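Local structure of uncharacterized protein (Borrelia turicatae, 5VJ4) at residues Thr260-Lys263 against Asp264-Asn267; Arg317-Gly320 against Glu321-Asn325; Ser324-Arg327 against Gly328-Gly332. The protein is of unknown function but is a putative surface protein, probably a lipoprotein that may bind lipid, whose gene is differentially regulated in the tick-mammal cycle. All coordinates share one frame; numbering follows the deposited sequence.

From the N terminus, the chain first meets interaction 1, where the loop after helix 243-256 turns into helix 263-301. Interactions 2 and 3 come later, on successive turns of helix 308-334. Each is made within one continuous run of chain, so none closes a long loop and none nests in or crosses another; 2 and 3 overlap, sharing Ser324 and Asn325. Interactions 1 and 3 meet in space because helix 308-334 runs back to the start of helix 263-301: there the Phe266 and Phe330 rings touch, and Tyr261 OH probably bonds Phe330 O. Interaction 2, farther up helix 308-334, stays about 10 Å from interaction 1 at the nearest atoms.

Interaction 1. Residues Thr260-Lys263 against Asp264-Asn267; sequences TYDK and DKFN
Lys265 lays the start of its aliphatic chain over the ring of Tyr261, CB standing 3.9 Å from the ring centroid and 21° off the normal, a CH-pi contact displaced toward the rim. The tyrosine reaches this place with CG anti to its backbone N (chi1 -163°), and the edge of the same ring meets Phe266, CE1 lying 3.9 Å from Phe266 CB. A large flat residue suits the spot because it can use a face and an edge at once, and both aromatics are buried. Phe266 also packs on Ile249 and Ile252 of helix 243-256. Beneath them the first helical bonds close: Phe266 N gives an almost straight bond of 3.1 Å (172°) to Asp262 O, and Asn267 N one of 3.0 Å to Lys263 O.

The outer side is looser and polar. Lys263, bent at chi2 and chi4, reaches forward along the first turn so that NZ bonds Asn267 OD1 at 2.9 Å, and Tyr238 OH joins both this amine and Asn267 ND2. Lys265 stretches the other way, NZ coming to 3.1 Å from Thr260 O, while it stays 4.1 Å from Asp262 OD2, beyond a salt bridge. Asp262 and Asp264 turn their carboxylates toward each other only distantly, with OD1 of the former and OD2 of the latter 4.1 Å apart; the amine of Lys265 may soften the repulsion. Acidic residues here also suit the positive end of a helix dipole. Together these features mark the N terminus of an alpha helix, with Asp262 at the N-cap position and helix 263-301 beginning just after it.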
loop_
_atom_site.group_PDB
_atom_site.type_symbol
_atom_site.label_atom_id
_atom_site.label_comp_id
_atom_site.label_asym_id
_atom_site.label_seq_id
_atom_site.Cartn_x
_atom_site.Cartn_y
_atom_site.Cartn_z
ATOM N N THR A 260 -16.447 11.035 16.601
ATOM C CA THR A 260 -16.232 11.516 15.224
ATOM C C THR A 260 -15.885 10.461 14.132
ATOM O O THR A 260 -16.275 10.615 12.979
ATOM C CB THR A 260 -15.140 12.590 15.201
ATOM O OG1 THR A 260 -13.998 12.084 15.896
ATOM C CG2 THR A 260 -15.623 13.854 15.885
ATOM N N TYR A 261 -15.145 9.416 14.487
ATOM C CA TYR A 261 -14.652 8.421 13.510
ATOM C C TYR A 261 -15.186 7.074 13.968
ATOM O O TYR A 261 -14.888 6.638 15.070
ATOM C CB TYR A 261 -13.117 8.382 13.530
ATOM C CG TYR A 261 -12.474 7.734 12.337
ATOM C CD1 TYR A 261 -12.344 6.326 12.235
ATOM C CD2 TYR A 261 -11.960 8.517 11.311
ATOM C CE1 TYR A 261 -11.741 5.730 11.130
ATOM C CE2 TYR A 261 -11.362 7.931 10.205
ATOM C CZ TYR A 261 -11.261 6.551 10.116
ATOM O OH TYR A 261 -10.688 6.008 9.013
ATOM N N ASP A 262 -15.959 6.404 13.134
ATOM C CA ASP A 262 -16.695 5.222 13.599
ATOM C C ASP A 262 -16.211 3.916 12.950
ATOM O O ASP A 262 -15.427 3.926 11.989
ATOM C CB ASP A 262 -18.196 5.412 13.347
ATOM C CG ASP A 262 -18.547 5.530 11.845
ATOM O OD1 ASP A 262 -19.593 4.988 11.424
ATOM O OD2 ASP A 262 -17.784 6.176 11.089
ATOM N N LYS A 263 -16.730 2.802 13.461
ATOM C CA LYS A 263 -16.356 1.466 13.012
ATOM C C LYS A 263 -16.423 1.254 11.501
ATOM O O LYS A 263 -15.623 0.501 10.940
ATOM C CB LYS A 263 -17.167 0.404 13.751
ATOM C CG LYS A 263 -16.645 -1.023 13.654
ATOM C CD LYS A 263 -15.273 -1.282 14.299
ATOM C CE LYS A 263 -14.859 -2.754 14.355
ATOM N NZ LYS A 263 -15.288 -3.525 13.142
ATOM N N ASP A 264 -17.348 1.942 10.843
ATOM C CA ASP A 264 -17.528 1.777 9.401
ATOM C C ASP A 264 -16.396 2.418 8.629
ATOM O O ASP A 264 -15.885 1.813 7.666
ATOM C CB ASP A 264 -18.864 2.368 8.940
ATOM C CG ASP A 264 -20.048 1.475 9.262
ATOM O OD1 ASP A 264 -19.831 0.302 9.625
ATOM O OD2 ASP A 264 -21.198 1.953 9.143
ATOM N N LYS A 265 -16.017 3.637 9.042
ATOM C CA LYS A 265 -14.917 4.344 8.408
ATOM C C LYS A 265 -13.628 3.556 8.551
ATOM O O LYS A 265 -12.891 3.352 7.575
ATOM C CB LYS A 265 -14.753 5.719 9.005
ATOM C CG LYS A 265 -15.607 6.751 8.300
ATOM C CD LYS A 265 -15.449 8.080 9.015
ATOM C CE LYS A 265 -16.592 9.043 8.753
ATOM N NZ LYS A 265 -16.596 9.947 9.941
ATOM N N PHE A 266 -13.403 3.075 9.771
ATOM C CA PHE A 266 -12.227 2.295 10.105
ATOM C C PHE A 266 -12.180 1.080 9.206
ATOM O O PHE A 266 -11.161 0.812 8.569
ATOM C CB PHE A 266 -12.290 1.873 11.562
ATOM C CG PHE A 266 -11.238 0.898 11.970
ATOM C CD1 PHE A 266 -9.909 1.312 12.167
ATOM C CD2 PHE A 266 -11.568 -0.439 12.208
ATOM C CE1 PHE A 266 -8.927 0.407 12.577
ATOM C CE2 PHE A 266 -10.586 -1.354 12.615
ATOM C CZ PHE A 266 -9.266 -0.928 12.804
ATOM N N ASN A 267 -13.296 0.367 9.126
ATOM C CA ASN A 267 -13.337 -0.778 8.252
ATOM C C ASN A 267 -13.133 -0.481 6.773
ATOM O O ASN A 267 -12.594 -1.334 6.061
ATOM C CB ASN A 267 -14.580 -1.600 8.491
ATOM C CG ASN A 267 -14.506 -2.393 9.782
ATOM O OD1 ASN A 267 -15.509 -2.893 10.271
ATOM N ND2 ASN A 267 -13.307 -2.523 10.338
#

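Interaction 2. Residues Arg317-Gly320 against Glu321-Asn325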
loop_
_atom_site.group_PDB
_atom_site.type_symbol
_atom_site.label_atom_id
_atom_site.label_comp_id
_atom_site.label_asym_id
_atom_site.label_seq_id
_atom_site.Cartn_x
_atom_site.Cartn_y
_atom_site.Cartn_z
ATOM N N ARG A 317 4.714 9.351 27.248
ATOM C CA ARG A 317 4.789 10.245 26.108
ATOM C C ARG A 317 4.874 9.440 24.818
ATOM O O ARG A 317 4.167 9.728 23.857
ATOM C CB ARG A 317 5.979 11.191 26.251
ATOM C CG ARG A 317 6.350 11.931 24.984
ATOM C CD ARG A 317 7.731 12.526 25.167
ATOM N NE ARG A 317 8.492 12.610 23.916
ATOM C CZ ARG A 317 9.821 12.550 23.840
ATOM N NH1 ARG A 317 10.547 12.373 24.945
ATOM N NH2 ARG A 317 10.427 12.663 22.659
ATOM N N PHE A 318 5.730 8.427 24.825
ATOM C CA PHE A 318 5.918 7.589 23.657
ATOM C C PHE A 318 4.645 6.878 23.263
ATOM O O PHE A 318 4.276 6.931 22.102
ATOM C CB PHE A 318 7.040 6.579 23.872
ATOM C CG PHE A 318 8.413 7.154 23.696
ATOM C CD1 PHE A 318 8.603 8.312 22.949
ATOM C CD2 PHE A 318 9.532 6.515 24.246
ATOM C CE1 PHE A 318 9.871 8.842 22.774
ATOM C CE2 PHE A 318 10.804 7.039 24.074
ATOM C CZ PHE A 318 10.977 8.200 23.329
ATOM N N LYS A 319 3.975 6.232 24.222
ATOM C CA LYS A 319 2.678 5.588 23.960
ATOM C C LYS A 319 1.726 6.616 23.340
ATOM O O LYS A 319 1.110 6.345 22.321
ATOM C CB LYS A 319 2.069 4.985 25.227
ATOM C CG LYS A 319 0.851 4.113 24.979
ATOM C CD LYS A 319 0.333 3.397 26.236
ATOM C CE LYS A 319 -1.182 3.129 26.145
ATOM N NZ LYS A 319 -1.714 1.904 26.821
ATOM N N GLY A 320 1.655 7.807 23.926
ATOM C CA GLY A 320 0.825 8.873 23.387
ATOM C C GLY A 320 1.129 9.157 21.931
ATOM O O GLY A 320 0.250 9.026 21.078
ATOM N N GLU A 321 2.379 9.511 21.647
ATOM C CA GLU A 321 2.819 9.824 20.273
ATOM C C GLU A 321 2.427 8.732 19.285
ATOM O O GLU A 321 1.963 9.031 18.190
ATOM C CB GLU A 321 4.332 10.052 20.197
ATOM C CG GLU A 321 4.899 11.212 20.998
ATOM C CD GLU A 321 6.422 11.286 20.935
ATOM O OE1 GLU A 321 7.031 10.693 20.011
ATOM O OE2 GLU A 321 7.018 11.955 21.804
ATOM N N TYR A 322 2.589 7.468 19.681
ATOM C CA TYR A 322 2.263 6.356 18.783
ATOM C C TYR A 322 0.762 6.277 18.505
ATOM O O TYR A 322 0.349 6.385 17.355
ATOM C CB TYR A 322 2.821 5.008 19.300
ATOM C CG TYR A 322 2.649 3.873 18.332
ATOM C CD1 TYR A 322 3.021 4.020 16.976
ATOM C CD2 TYR A 322 2.101 2.654 18.743
ATOM C CE1 TYR A 322 2.823 2.986 16.053
ATOM C CE2 TYR A 322 1.905 1.606 17.819
ATOM C CZ TYR A 322 2.264 1.787 16.477
ATOM O OH TYR A 322 2.097 0.782 15.555
ATOM N N TYR A 323 -0.041 6.108 19.560
ATOM C CA TYR A 323 -1.503 6.106 19.451
ATOM C C TYR A 323 -2.030 7.284 18.615
ATOM O O TYR A 323 -2.900 7.120 17.759
ATOM C CB TYR A 323 -2.127 6.104 20.826
ATOM C CG TYR A 323 -2.181 4.747 21.521
ATOM C CD1 TYR A 323 -1.335 3.680 21.157
ATOM C CD2 TYR A 323 -3.069 4.552 22.584
ATOM C CE1 TYR A 323 -1.406 2.455 21.830
ATOM C CE2 TYR A 323 -3.156 3.339 23.251
ATOM C CZ TYR A 323 -2.328 2.299 22.888
ATOM O OH TYR A 323 -2.453 1.117 23.591
ATOM N N SER A 324 -1.434 8.448 18.804
ATOM C CA SER A 324 -1.748 9.601 17.970
ATOM C C SER A 324 -1.420 9.369 16.494
ATOM O O SER A 324 -2.216 9.732 15.628
ATOM C CB SER A 324 -1.063 10.868 18.505
ATOM O OG SER A 324 -0.898 11.833 17.485
ATOM N N ASN A 325 -0.261 8.771 16.207
ATOM C CA ASN A 325 0.101 8.445 14.821
ATOM C C ASN A 325 -0.970 7.547 14.204
ATOM O O ASN A 325 -1.318 7.731 13.037
ATOM C CB ASN A 325 1.476 7.762 14.737
ATOM C CG ASN A 325 2.646 8.741 14.727
ATOM O OD1 ASN A 325 2.557 9.837 15.234
ATOM N ND2 ASN A 325 3.760 8.320 14.161
#
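Arg317 sets off with CG anti to its backbone N (chi1 166°), whereas Glu321, one turn on, has CG anti to its carbonyl carbon (chi1 -62°) and is extended from there; the two long chains therefore converge. The meeting is a salt bridge through a single nitrogen: NE donates to Glu321 OE2 at 2.7 Å, the oxygen being approached nearly along its C-O axis, with guanidinium and carboxylate planes 43° apart. Phe318 lies over the arginine, with CE1 3.8 Å above one guanidinium face, and its ring edge faces Glu321 OE1. That second oxygen is bonded by Tyr348 OH of helix 345-365, so the carboxylate is held from two directions.

On another flank Lys319 runs over Tyr323. Its CG sits above the middle of the ring, 4.2 Å from the centroid, and a bend at the end of the chain brings NZ to Tyr323 OH in a weak hydrogen bond of 3.4 Å. Lysine fits because its methylenes can cover an aromatic face while the amine remains beside the hydroxyl. Tyr322 turns instead into the interior, against Ile284 and Val288 of helix 263-301, with its OH bonded to Thr343 OG1.

The backbone bonds are ordinary, such as Ser324 N to Gly320 O at 2.9 Å. Chemically, the charge pair should favour the ionised glutamate, and with their i to i+4 spacing both side-chain pairs may help to reinforce the helix, while one of them reaches helix 345-365.

Interaction 3. Residues Ser324-Arg327 against Gly328-Gly332; sequences SNIR and GTFKG
Ile326 and Phe330, four residues apart on helix 308-334, point the same way and lie side by side, the isoleucine CG2 resting 4.0 Å from Phe330 CE2. Of the isoleucine's two branches it is CG2, anti to the backbone N, that does the touching, while CG1 carries CD1 onward with the chain extended. Phe330 has CG anti to its own carbonyl carbon (chi1 -84°). This rotamer leans the ring back along the helix, so that its edge comes near the preceding turn, with CD2 3.4 Å from Ile326 O. A beta-branched aliphatic residue suits the place, since a methyl set directly on CB can meet the ring; the side chain also packs on Thr343.

Ile326 O is shared. Phe330 N bonds it at 3.1 Å in a nearly straight line (163°), and Thr329 N adds a weak bond of the same length, although the principal acceptor for Thr329 N is Asn325 O at 3.0 Å. Thr329 places OG1 anti to the backbone N (chi1 -161°), which leaves CG2 between N and the carbonyl carbon, leaning on Ile326 O. The hydroxyl is thereby turned outward from the helix, where it is bonded by Met342 N, a backbone amide of the following loop; threonine thus combines a methyl against its own helix with a polar link beyond it.

Arg327 projects from the helix and bends at chi3, carrying NE to Ile255 O, and Gly328 exposes plain backbone on the outer surface. Among its neighbours this turn packs against two helices: Ile326 and Phe330 pack on Val256 of helix 243-256, and Phe330 goes on to Val269, Leu270 and Met281 of helix 263-301; no strand takes part.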
loop_
_atom_site.group_PDB
_atom_site.type_symbol
_atom_site.label_atom_id
_atom_site.label_comp_id
_atom_site.label_asym_id
_atom_site.label_seq_id
_atom_site.Cartn_x
_atom_site.Cartn_y
_atom_site.Cartn_z
ATOM N N SER A 324 -1.434 8.448 18.804
ATOM C CA SER A 324 -1.748 9.601 17.970
ATOM C C SER A 324 -1.420 9.369 16.494
ATOM O O SER A 324 -2.216 9.732 15.628
ATOM C CB SER A 324 -1.063 10.868 18.505
ATOM O OG SER A 324 -0.898 11.833 17.485
ATOM N N ASN A 325 -0.261 8.771 16.207
ATOM C CA ASN A 325 0.101 8.445 14.821
ATOM C C ASN A 325 -0.970 7.547 14.204
ATOM O O ASN A 325 -1.318 7.731 13.037
ATOM C CB ASN A 325 1.476 7.762 14.737
ATOM C CG ASN A 325 2.646 8.741 14.727
ATOM O OD1 ASN A 325 2.557 9.837 15.234
ATOM N ND2 ASN A 325 3.760 8.320 14.161
ATOM N N ILE A 326 -1.509 6.606 14.991
ATOM C CA ILE A 326 -2.489 5.653 14.474
ATOM C C ILE A 326 -3.767 6.397 14.067
ATOM O O ILE A 326 -4.180 6.354 12.902
ATOM C CB ILE A 326 -2.788 4.513 15.464
ATOM C CG1 ILE A 326 -1.512 3.789 15.876
ATOM C CG2 ILE A 326 -3.740 3.505 14.845
ATOM C CD1 ILE A 326 -1.734 2.711 16.930
ATOM N N ARG A 327 -4.357 7.114 15.025
ATOM C CA ARG A 327 -5.543 7.929 14.774
ATOM C C ARG A 327 -5.354 8.820 13.537
ATOM O O ARG A 327 -6.182 8.784 12.609
ATOM C CB ARG A 327 -5.891 8.769 15.997
ATOM C CG ARG A 327 -6.427 7.957 17.137
ATOM C CD ARG A 327 -6.949 8.818 18.272
ATOM N NE ARG A 327 -6.675 8.166 19.558
ATOM C CZ ARG A 327 -5.816 8.614 20.473
ATOM N NH1 ARG A 327 -5.141 9.750 20.289
ATOM N NH2 ARG A 327 -5.650 7.926 21.595
ATOM N N GLY A 328 -4.252 9.582 13.524
ATOM C CA GLY A 328 -3.928 10.493 12.411
ATOM C C GLY A 328 -3.865 9.815 11.040
ATOM O O GLY A 328 -4.295 10.380 10.031
ATOM N N THR A 329 -3.330 8.598 10.990
ATOM C CA THR A 329 -3.140 7.979 9.706
ATOM C C THR A 329 -4.495 7.490 9.182
ATOM O O THR A 329 -4.776 7.579 7.987
ATOM C CB THR A 329 -2.013 6.909 9.713
ATOM O OG1 THR A 329 -1.581 6.653 8.372
ATOM C CG2 THR A 329 -2.459 5.596 10.329
ATOM N N PHE A 330 -5.349 7.016 10.071
ATOM C CA PHE A 330 -6.671 6.584 9.624
ATOM C C PHE A 330 -7.556 7.756 9.197
ATOM O O PHE A 330 -8.208 7.694 8.158
ATOM C CB PHE A 330 -7.364 5.770 10.694
ATOM C CG PHE A 330 -6.980 4.353 10.672
ATOM C CD1 PHE A 330 -7.576 3.502 9.787
ATOM C CD2 PHE A 330 -5.979 3.865 11.506
ATOM C CE1 PHE A 330 -7.202 2.172 9.706
ATOM C CE2 PHE A 330 -5.613 2.540 11.458
ATOM C CZ PHE A 330 -6.237 1.688 10.545
ATOM N N LYS A 331 -7.566 8.818 10.001
ATOM C CA LYS A 331 -8.346 9.993 9.686
ATOM C C LYS A 331 -7.901 10.557 8.323
ATOM O O LYS A 331 -8.703 10.709 7.394
ATOM C CB LYS A 331 -8.259 11.043 10.806
ATOM C CG LYS A 331 -8.677 12.437 10.334
ATOM C CD LYS A 331 -8.954 13.465 11.421
ATOM C CE LYS A 331 -9.893 14.540 10.880
ATOM N NZ LYS A 331 -9.660 15.894 11.458
ATOM N N GLY A 332 -6.616 10.835 8.204
ATOM C CA GLY A 332 -6.080 11.343 6.968
ATOM C C GLY A 332 -6.416 10.444 5.796
ATOM O O GLY A 332 -6.535 10.912 4.659
#